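Sporulation inhibitor of replication protein SirA (Bacillus subtilis, PDB 4TPS) inhibits the initiation of DNA replication during sporulation by acting on the initiator DnaA, preventing overinitiation and enforcing diploidy. Local coordinates at residues I86-L91 against H97-M102; R70-L75 against Y80-Y85. All coordinates share one frame; numbering follows the deposited sequence.

Contact 1: I86-L91 against H97-M102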
ATOM      1  N   ILE A  86     -20.516  -4.609  -8.758  1.00 13.58           N
ATOM      2  CA  ILE A  86     -20.793  -3.221  -9.133  1.00 14.78           C
ATOM      3  C   ILE A  86     -22.145  -2.826  -8.589  1.00 12.99           C
ATOM      4  O   ILE A  86     -23.160  -3.549  -8.773  1.00 16.56           O
ATOM      5  CB  ILE A  86     -20.781  -3.048 -10.664  1.00 14.43           C
ATOM      6  CG1 ILE A  86     -19.451  -3.471 -11.249  1.00 18.34           C
ATOM      7  CG2 ILE A  86     -21.123  -1.627 -11.058  1.00 16.28           C
ATOM      8  CD1 ILE A  86     -19.456  -3.723 -12.745  1.00 24.48           C
ATOM      9  N   TYR A  87     -22.172  -1.674  -7.904  1.00 14.11           N
ATOM     10  CA  TYR A  87     -23.396  -1.009  -7.472  1.00 13.95           C
ATOM     11  C   TYR A  87     -23.500   0.329  -8.115  1.00 14.98           C
ATOM     12  O   TYR A  87     -22.544   1.045  -8.186  1.00 17.24           O
ATOM     13  CB  TYR A  87     -23.451  -0.877  -5.946  1.00 15.55           C
ATOM     14  CG  TYR A  87     -23.686  -2.191  -5.197  1.00 14.40           C
ATOM     15  CD1 TYR A  87     -22.695  -3.141  -5.097  1.00 16.11           C
ATOM     16  CD2 TYR A  87     -24.905  -2.464  -4.586  1.00 16.30           C
ATOM     17  CE1 TYR A  87     -22.917  -4.311  -4.417  1.00 17.17           C
ATOM     18  CE2 TYR A  87     -25.126  -3.631  -3.888  1.00 17.78           C
ATOM     19  CZ  TYR A  87     -24.131  -4.562  -3.828  1.00 19.05           C
ATOM     20  OH  TYR A  87     -24.347  -5.722  -3.130  1.00 17.87           O
ATOM     21  N   ARG A  88     -24.686   0.677  -8.576  1.00 15.25           N
ATOM     22  CA  ARG A  88     -24.900   1.950  -9.241  1.00 15.78           C
ATOM     23  C   ARG A  88     -26.115   2.595  -8.603  1.00 14.00           C
ATOM     24  O   ARG A  88     -27.148   1.945  -8.444  1.00 14.54           O
ATOM     25  CB  ARG A  88     -25.105   1.714 -10.780  1.00 17.42           C
ATOM     26  CG  ARG A  88     -25.573   2.910 -11.595  1.00 25.75           C
ATOM     27  CD  ARG A  88     -24.530   3.925 -11.793  1.00 22.51           C
ATOM     28  NE  ARG A  88     -24.783   4.854 -12.908  1.00 19.72           N
ATOM     29  CZ  ARG A  88     -25.653   5.841 -12.941  1.00 17.66           C
ATOM     30  NH1 ARG A  88     -25.648   6.560 -14.034  1.00 18.77           N
ATOM     31  NH2 ARG A  88     -26.488   6.125 -11.915  1.00 20.91           N
ATOM     32  N   ILE A  89     -26.022   3.859  -8.281  1.00 14.67           N
ATOM     33  CA  ILE A  89     -27.083   4.596  -7.656  1.00 14.46           C
ATOM     34  C   ILE A  89     -27.389   5.899  -8.364  1.00 15.62           C
ATOM     35  O   ILE A  89     -26.531   6.505  -8.989  1.00 16.54           O
ATOM     36  CB  ILE A  89     -26.798   4.910  -6.168  1.00 15.88           C
ATOM     37  CG1 ILE A  89     -25.636   5.888  -6.012  1.00 17.76           C
ATOM     38  CG2 ILE A  89     -26.505   3.634  -5.414  1.00 20.68           C
ATOM     39  CD1 ILE A  89     -25.367   6.262  -4.590  1.00 26.57           C
ATOM     40  N   ALA A  90     -28.672   6.326  -8.270  1.00 17.10           N
ATOM     41  CA  ALA A  90     -29.087   7.658  -8.728  1.00 19.60           C
ATOM     42  C   ALA A  90     -29.751   8.348  -7.531  1.00 19.58           C
ATOM     43  O   ALA A  90     -30.535   7.725  -6.834  1.00 20.95           O
ATOM     44  CB  ALA A  90     -30.006   7.598  -9.950  1.00 24.59           C
ATOM     45  N   LEU A  91     -29.297   9.554  -7.212  1.00 19.91           N
ATOM     46  CA  LEU A  91     -29.852  10.302  -6.095  1.00 21.94           C
ATOM     47  C   LEU A  91     -31.279  10.782  -6.322  1.00 22.35           C
ATOM     48  O   LEU A  91     -31.654  11.063  -7.458  1.00 22.70           O
ATOM     49  CB  LEU A  91     -28.982  11.516  -5.835  1.00 21.20           C
ATOM     50  CG  LEU A  91     -27.557  11.314  -5.377  1.00 22.43           C
ATOM     51  CD1 LEU A  91     -26.948  12.697  -5.173  1.00 22.89           C
ATOM     52  CD2 LEU A  91     -27.622  10.542  -4.079  1.00 26.06           C
ATOM     53  N   HIS A  97     -25.348  10.915  -9.482  1.00 15.84           N
ATOM     54  CA  HIS A  97     -25.137   9.509  -9.862  1.00 16.31           C
ATOM     55  C   HIS A  97     -23.821   9.018  -9.301  1.00 15.19           C
ATOM     56  O   HIS A  97     -22.873   9.758  -9.276  1.00 15.61           O
ATOM     57  CB  HIS A  97     -25.071   9.324 -11.397  1.00 15.35           C
ATOM     58  CG  HIS A  97     -26.288   9.769 -12.101  1.00 18.25           C
ATOM     59  ND1 HIS A  97     -27.358   8.947 -12.356  1.00 16.94           N
ATOM     60  CD2 HIS A  97     -26.604  10.978 -12.597  1.00 18.59           C
ATOM     61  CE1 HIS A  97     -28.311   9.650 -12.960  1.00 17.84           C
ATOM     62  NE2 HIS A  97     -27.865  10.880 -13.130  1.00 19.87           N
ATOM     63  N   ALA A  98     -23.746   7.760  -8.930  1.00 14.77           N
ATOM     64  CA  ALA A  98     -22.426   7.180  -8.533  1.00 13.58           C
ATOM     65  C   ALA A  98     -22.397   5.699  -8.778  1.00 13.33           C
ATOM     66  O   ALA A  98     -23.406   5.015  -8.647  1.00 13.42           O
ATOM     67  CB  ALA A  98     -22.089   7.474  -7.083  1.00 15.22           C
ATOM     68  N   THR A  99     -21.216   5.235  -9.146  1.00 11.92           N
ATOM     69  CA  THR A  99     -20.858   3.848  -9.364  1.00 11.02           C
ATOM     70  C   THR A  99     -19.831   3.415  -8.375  1.00 12.54           C
ATOM     71  O   THR A  99     -18.856   4.132  -8.193  1.00 12.60           O
ATOM     72  CB  THR A  99     -20.302   3.656 -10.820  1.00 12.83           C
ATOM     73  OG1 THR A  99     -21.203   4.261 -11.778  1.00 15.96           O
ATOM     74  CG2 THR A  99     -20.093   2.163 -11.156  1.00 17.23           C
ATOM     75  N   PHE A 100     -20.043   2.223  -7.808  1.00 12.92           N
ATOM     76  CA  PHE A 100     -19.140   1.590  -6.797  1.00 11.47           C
ATOM     77  C   PHE A 100     -18.735   0.247  -7.344  1.00 12.22           C
ATOM     78  O   PHE A 100     -19.609  -0.567  -7.714  1.00 13.81           O
ATOM     79  CB  PHE A 100     -19.915   1.463  -5.487  1.00 14.83           C
ATOM     80  CG  PHE A 100     -19.181   0.728  -4.373  1.00 14.67           C
ATOM     81  CD1 PHE A 100     -19.199  -0.660  -4.319  1.00 16.17           C
ATOM     82  CD2 PHE A 100     -18.535   1.436  -3.375  1.00 18.49           C
ATOM     83  CE1 PHE A 100     -18.576  -1.323  -3.275  1.00 15.74           C
ATOM     84  CE2 PHE A 100     -17.920   0.752  -2.355  1.00 17.53           C
ATOM     85  CZ  PHE A 100     -17.944  -0.624  -2.321  1.00 15.65           C
ATOM     86  N   MET A 101     -17.434  -0.008  -7.441  1.00 13.73           N
ATOM     87  CA  MET A 101     -16.930  -1.295  -7.906  1.00 14.51           C
ATOM     88  C   MET A 101     -15.951  -1.855  -6.858  1.00 14.58           C
ATOM     89  O   MET A 101     -15.010  -1.180  -6.472  1.00 18.38           O
ATOM     90  CB  MET A 101     -16.165  -1.082  -9.222  1.00 18.83           C
ATOM     91  CG  MET A 101     -16.986  -0.332 -10.272  1.00 30.87           C
ATOM     92  SD  MET A 101     -16.205   0.260 -11.800  1.00 49.97           S
ATOM     93  CE  MET A 101     -16.834  -1.045 -12.892  1.00 43.71           C
ATOM     94  N   MET A 102     -16.156  -3.087  -6.413  1.00 14.66           N
ATOM     95  CA  MET A 102     -15.228  -3.693  -5.480  1.00 14.26           C
ATOM     96  C   MET A 102     -14.578  -4.937  -6.043  1.00 17.51           C
ATOM     97  O   MET A 102     -15.247  -5.872  -6.456  1.00 20.28           O
ATOM     98  CB  MET A 102     -15.899  -3.919  -4.110  1.00 20.48           C
ATOM     99  CG  MET A 102     -17.012  -4.856  -4.065  1.00 19.85           C
ATOM    100  SD  MET A 102     -17.634  -4.943  -2.363  1.00 20.46           S
ATOM    101  CE  MET A 102     -19.233  -5.657  -2.786  1.00 22.86           C
TER
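The imidazole of His97 receives Arg88 at its edge: NH2 of Arg88 donates to ND1 of His97 over 3.0 Å, lying in the ring plane, with the N-H bent to 146°. Guanidinium and ring planes stand 76° apart, and CB of His97 sits over one guanidinium face. Arg88 reaches there because its chain bends at chi2 (73°), which also lays its CD 3.3 Å from OG1 of Thr99. Arg88 and His97, both exposed, suit the outer side of the sheet, which they share with Thr99. There too CD1 of Ile86 meets CE of Met101 at 3.8 Å, while its CG2, anti to the backbone N, lies alongside CG2 of Thr99. Were Ile86 an alanine, the loss of CD1 and CG2 would be likely to leave the Met101 methyl and Thr99 CG2 without this apolar neighbour. The strands form an antiparallel hairpin; hydrogen-bonded pairs Tyr87-Phe100 and Ile89-Ala98 alternate with non-hydrogen-bonded ones. The opposite face is largely apolar, small Ala98 letting CG1 of Ile89 approach its CB to 4.0 Å, apart from the Tyr87 hydroxyl, which bonds to His68 and Lys72. That face packs on helices 64-75 and 116-128, Phe100 meeting Leu71 and Phe121, while strands 79-83 and 106-113 flank the hairpin within the sheet.

Contact 2: R70-L75 against Y80-Y85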
ATOM      1  N   ARG A  70     -23.891  -4.784   3.893  1.00 14.53           N
ATOM      2  CA  ARG A  70     -24.027  -3.403   4.306  1.00 16.15           C
ATOM      3  C   ARG A  70     -24.581  -2.477   3.227  1.00 16.63           C
ATOM      4  O   ARG A  70     -25.443  -1.588   3.514  1.00 17.39           O
ATOM      5  CB  ARG A  70     -22.669  -2.879   4.820  1.00 20.04           C
ATOM      6  CG  ARG A  70     -22.177  -3.527   6.098  1.00 20.23           C
ATOM      7  CD  ARG A  70     -23.057  -3.104   7.270  1.00 19.37           C
ATOM      8  NE  ARG A  70     -22.608  -3.641   8.572  1.00 20.08           N
ATOM      9  CZ  ARG A  70     -21.804  -3.016   9.429  1.00 21.94           C
ATOM     10  NH1 ARG A  70     -21.326  -1.800   9.182  1.00 24.96           N
ATOM     11  NH2 ARG A  70     -21.490  -3.614  10.582  1.00 23.99           N
ATOM     12  N   LEU A  71     -24.135  -2.696   2.010  1.00 17.79           N
ATOM     13  CA  LEU A  71     -24.669  -1.916   0.874  1.00 18.44           C
ATOM     14  C   LEU A  71     -26.152  -2.165   0.645  1.00 18.13           C
ATOM     15  O   LEU A  71     -26.934  -1.217   0.469  1.00 20.47           O
ATOM     16  CB  LEU A  71     -23.880  -2.231  -0.396  1.00 16.81           C
ATOM     17  CG  LEU A  71     -22.452  -1.651  -0.426  1.00 14.51           C
ATOM     18  CD1 LEU A  71     -21.641  -2.391  -1.485  1.00 19.88           C
ATOM     19  CD2 LEU A  71     -22.479  -0.158  -0.688  1.00 20.20           C
ATOM     20  N   LYS A  72     -26.551  -3.418   0.608  1.00 18.82           N
ATOM     21  CA  LYS A  72     -27.948  -3.727   0.343  1.00 21.82           C
ATOM     22  C   LYS A  72     -28.845  -3.189   1.411  1.00 23.35           C
ATOM     23  O   LYS A  72     -29.953  -2.724   1.117  1.00 29.35           O
ATOM     24  CB  LYS A  72     -28.159  -5.217   0.245  1.00 23.44           C
ATOM     25  CG  LYS A  72     -27.595  -5.837  -1.033  1.00 29.31           C
ATOM     26  CD  LYS A  72     -28.174  -7.235  -1.214  1.00 39.92           C
ATOM     27  CE  LYS A  72     -27.133  -8.229  -1.671  1.00 48.48           C
ATOM     28  NZ  LYS A  72     -26.405  -7.640  -2.806  1.00 54.57           N
ATOM     29  N   MET A  73     -28.387  -3.181   2.657  1.00 20.35           N
ATOM     30  CA  MET A  73     -29.191  -2.598   3.735  0.50 25.00           C
ATOM     31  C   MET A  73     -29.338  -1.089   3.598  1.00 25.51           C
ATOM     32  O   MET A  73     -30.444  -0.537   3.709  1.00 27.02           O
ATOM     33  CB  MET A  73     -28.537  -2.848   5.077  0.50 25.03           C
ATOM     34  CG  MET A  73     -28.626  -4.232   5.568  0.50 31.16           C
ATOM     35  SD  MET A  73     -27.530  -4.156   6.972  0.50 30.94           S
ATOM     36  CE  MET A  73     -27.224  -5.910   7.060  0.50 31.79           C
ATOM     37  N   ASN A  74     -28.234  -0.409   3.357  1.00 20.91           N
ATOM     38  CA  ASN A  74     -28.227   1.020   3.242  1.00 21.73           C
ATOM     39  C   ASN A  74     -28.937   1.582   2.012  1.00 26.43           C
ATOM     40  O   ASN A  74     -29.518   2.668   2.088  1.00 27.12           O
ATOM     41  CB  ASN A  74     -26.816   1.522   3.241  1.00 21.90           C
ATOM     42  CG  ASN A  74     -26.765   2.965   3.610  1.00 25.23           C
ATOM     43  OD1 ASN A  74     -27.046   3.354   4.757  1.00 32.11           O
ATOM     44  ND2 ASN A  74     -26.493   3.775   2.657  1.00 27.40           N
ATOM     45  N   LEU A  75     -28.869   0.861   0.894  1.00 23.95           N
ATOM     46  CA  LEU A  75     -29.460   1.328  -0.368  1.00 23.33           C
ATOM     47  C   LEU A  75     -30.936   0.915  -0.575  1.00 26.84           C
ATOM     48  O   LEU A  75     -31.535   1.264  -1.581  1.00 24.11           O
ATOM     49  CB  LEU A  75     -28.624   0.856  -1.555  1.00 20.05           C
ATOM     50  CG  LEU A  75     -27.173   1.288  -1.526  1.00 23.16           C
ATOM     51  CD1 LEU A  75     -26.467   0.709  -2.745  1.00 19.14           C
ATOM     52  CD2 LEU A  75     -27.027   2.796  -1.516  1.00 30.53           C
ATOM     53  N   TYR A  80     -31.162   2.074  -6.977  1.00 17.20           N
ATOM     54  CA  TYR A  80     -29.948   1.366  -7.244  1.00 17.30           C
ATOM     55  C   TYR A  80     -30.135   0.086  -7.989  1.00 18.17           C
ATOM     56  O   TYR A  80     -31.222  -0.513  -7.934  1.00 15.91           O
ATOM     57  CB  TYR A  80     -29.210   1.116  -5.921  1.00 16.05           C
ATOM     58  CG  TYR A  80     -29.486  -0.161  -5.229  1.00 17.65           C
ATOM     59  CD1 TYR A  80     -30.572  -0.275  -4.357  1.00 19.06           C
ATOM     60  CD2 TYR A  80     -28.648  -1.292  -5.396  1.00 18.38           C
ATOM     61  CE1 TYR A  80     -30.790  -1.443  -3.685  1.00 23.70           C
ATOM     62  CE2 TYR A  80     -28.925  -2.476  -4.794  1.00 22.39           C
ATOM     63  CZ  TYR A  80     -29.978  -2.556  -3.910  1.00 24.03           C
ATOM     64  OH  TYR A  80     -30.244  -3.755  -3.237  1.00 28.99           O
ATOM     65  N   ARG A  81     -29.035  -0.365  -8.648  1.00 16.31           N
ATOM     66  CA  ARG A  81     -28.985  -1.725  -9.103  1.00 16.41           C
ATOM     67  C   ARG A  81     -27.577  -2.277  -8.807  1.00 16.91           C
ATOM     68  O   ARG A  81     -26.597  -1.551  -8.643  1.00 17.19           O
ATOM     69  CB  ARG A  81     -29.217  -1.810 -10.611  1.00 18.79           C
ATOM     70  CG  ARG A  81     -30.595  -1.341 -11.136  1.00 22.01           C
ATOM     71  CD  ARG A  81     -30.721  -1.538 -12.660  1.00 24.94           C
ATOM     72  NE  ARG A  81     -31.997  -0.974 -13.124  1.00 25.50           N
ATOM     73  CZ  ARG A  81     -32.197   0.145 -13.837  1.00 32.18           C
ATOM     74  NH1 ARG A  81     -31.198   0.857 -14.371  1.00 28.06           N
ATOM     75  NH2 ARG A  81     -33.475   0.480 -14.127  1.00 36.45           N
ATOM     76  N   GLN A  82     -27.527  -3.584  -8.806  1.00 17.64           N
ATOM     77  CA  GLN A  82     -26.317  -4.331  -8.562  1.00 16.06           C
ATOM     78  C   GLN A  82     -26.059  -5.217  -9.776  1.00 14.16           C
ATOM     79  O   GLN A  82     -26.968  -5.977 -10.200  1.00 19.75           O
ATOM     80  CB  GLN A  82     -26.505  -5.215  -7.312  1.00 18.69           C
ATOM     81  CG  GLN A  82     -25.301  -6.046  -6.975  1.00 21.31           C
ATOM     82  CD  GLN A  82     -25.564  -7.149  -5.981  1.00 21.81           C
ATOM     83  OE1 GLN A  82     -26.658  -7.268  -5.394  1.00 25.99           O
ATOM     84  NE2 GLN A  82     -24.546  -7.986  -5.784  1.00 23.00           N
ATOM     85  N   LEU A  83     -24.803  -5.216 -10.207  1.00 15.53           N
ATOM     86  CA  LEU A  83     -24.278  -6.170 -11.188  1.00 17.14           C
ATOM     87  C   LEU A  83     -23.024  -6.857 -10.582  1.00 17.94           C
ATOM     88  O   LEU A  83     -21.933  -6.381 -10.668  1.00 16.48           O
ATOM     89  CB  LEU A  83     -24.066  -5.498 -12.558  1.00 16.42           C
ATOM     90  CG  LEU A  83     -23.387  -6.310 -13.646  1.00 27.21           C
ATOM     91  CD1 LEU A  83     -24.021  -7.641 -13.884  1.00 30.58           C
ATOM     92  CD2 LEU A  83     -23.330  -5.532 -14.961  1.00 26.19           C
ATOM     93  N   ASP A  84     -23.284  -7.927  -9.850  1.00 18.25           N
ATOM     94  CA  ASP A  84     -22.328  -8.651  -9.012  1.00 18.31           C
ATOM     95  C   ASP A  84     -21.560  -7.688  -8.088  1.00 17.29           C
ATOM     96  O   ASP A  84     -22.103  -7.205  -7.112  1.00 18.59           O
ATOM     97  CB  ASP A  84     -21.392  -9.491  -9.869  1.00 20.85           C
ATOM     98  CG  ASP A  84     -20.538 -10.475  -9.030  1.00 21.01           C
ATOM     99  OD1 ASP A  84     -20.768 -10.693  -7.814  1.00 22.26           O
ATOM    100  OD2 ASP A  84     -19.675 -11.070  -9.628  1.00 29.52           O
ATOM    101  N   TYR A  85     -20.326  -7.364  -8.430  1.00 15.98           N
ATOM    102  CA  TYR A  85     -19.498  -6.479  -7.585  1.00 16.58           C
ATOM    103  C   TYR A  85     -19.620  -4.991  -7.836  1.00 14.63           C
ATOM    104  O   TYR A  85     -18.883  -4.200  -7.223  1.00 15.97           O
ATOM    105  CB  TYR A  85     -18.024  -6.927  -7.625  1.00 20.25           C
ATOM    106  CG  TYR A  85     -17.425  -6.933  -8.986  1.00 23.23           C
ATOM    107  CD1 TYR A  85     -16.809  -5.809  -9.471  1.00 31.54           C
ATOM    108  CD2 TYR A  85     -17.459  -8.096  -9.801  1.00 28.77           C
ATOM    109  CE1 TYR A  85     -16.226  -5.785 -10.723  1.00 39.10           C
ATOM    110  CE2 TYR A  85     -16.911  -8.074 -11.070  1.00 27.87           C
ATOM    111  CZ  TYR A  85     -16.286  -6.906 -11.511  1.00 38.74           C
ATOM    112  OH  TYR A  85     -15.700  -6.809 -12.727  1.00 36.65           O
TER
HETATM  113  O   HOH W   1     -31.445  -3.572  -1.027  1.00 32.36           O
HETATM  114  O   HOH W   2     -24.965 -10.425  -4.100  1.00 49.14           O
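Tyr80 and Leu75 join a helix to the sheet in an alpha/beta packing: helix 64-75 lies against strand 79-83, the two short axes running nearly antiparallel (161°) and 10.2 Å apart at their closest. Leucine suits the buried helical position because its branched end fills the space beside the ring, CD1 of Leu75 lying 4.0 Å from CD2 of Tyr80, and the side chain also packs on Tyr87 and Ile120. Its CB rests over one face of the Tyr80 ring, 3.9 Å from the centroid, in a CH-pi contact offset toward the rim. Tyr80 has chi1 at 92°, off the staggered values, and this places its ring beside Leu75. Tyrosine also suits a partly exposed site, because its flat ring covers Leu75 while its hydroxyl reaches polar surroundings. There a water bridges OH of Tyr80 and the backbone O of Lys72, donating to the carbonyl at 2.7 Å. About one turn before Leu75, Lys72 sends its aliphatic chain past that hydroxyl, CG coming within 4.0 Å of Tyr80 OH, then bends at chi3 and chi4 so that its ammonium turns to the strand. Lysine suits the place because its long chain lets one ammonium reach both Tyr87 OH and Gln82. Gln82 meets it with an extended chain, CG anti to the backbone N (chi1 180°), that carries the amide across to the helix. Its NE2 donates to O of Asp84, in the amide plane and on a lone pair of the carbonyl, which fixes the amide's rotation and turns OE1 to the lysine. NZ of Lys72 then donates to OE1 of Gln82 over 2.6 Å, from above the carbonyl plane.

In the fold
After the N-terminal strand 9-16 and a run of helices, the chain enters helix 64-75, turns, and returns along strand 79-83; contact 2 closes this short loop. It then turns once more into strand 86-90 and on to strand 96-103, where contact 1 closes a hairpin. The two contacts therefore follow in series, neither nesting nor crossing, with centres about 8 Å apart. Strands 79-83 and 86-90 are neighbours in the same antiparallel sheet, and the backbone bond from Arg88 N to Arg81 O sews them together. From contact 1, Tyr87 reaches across to His68 and Lys72, so helix 64-75 is tied to two successive strands.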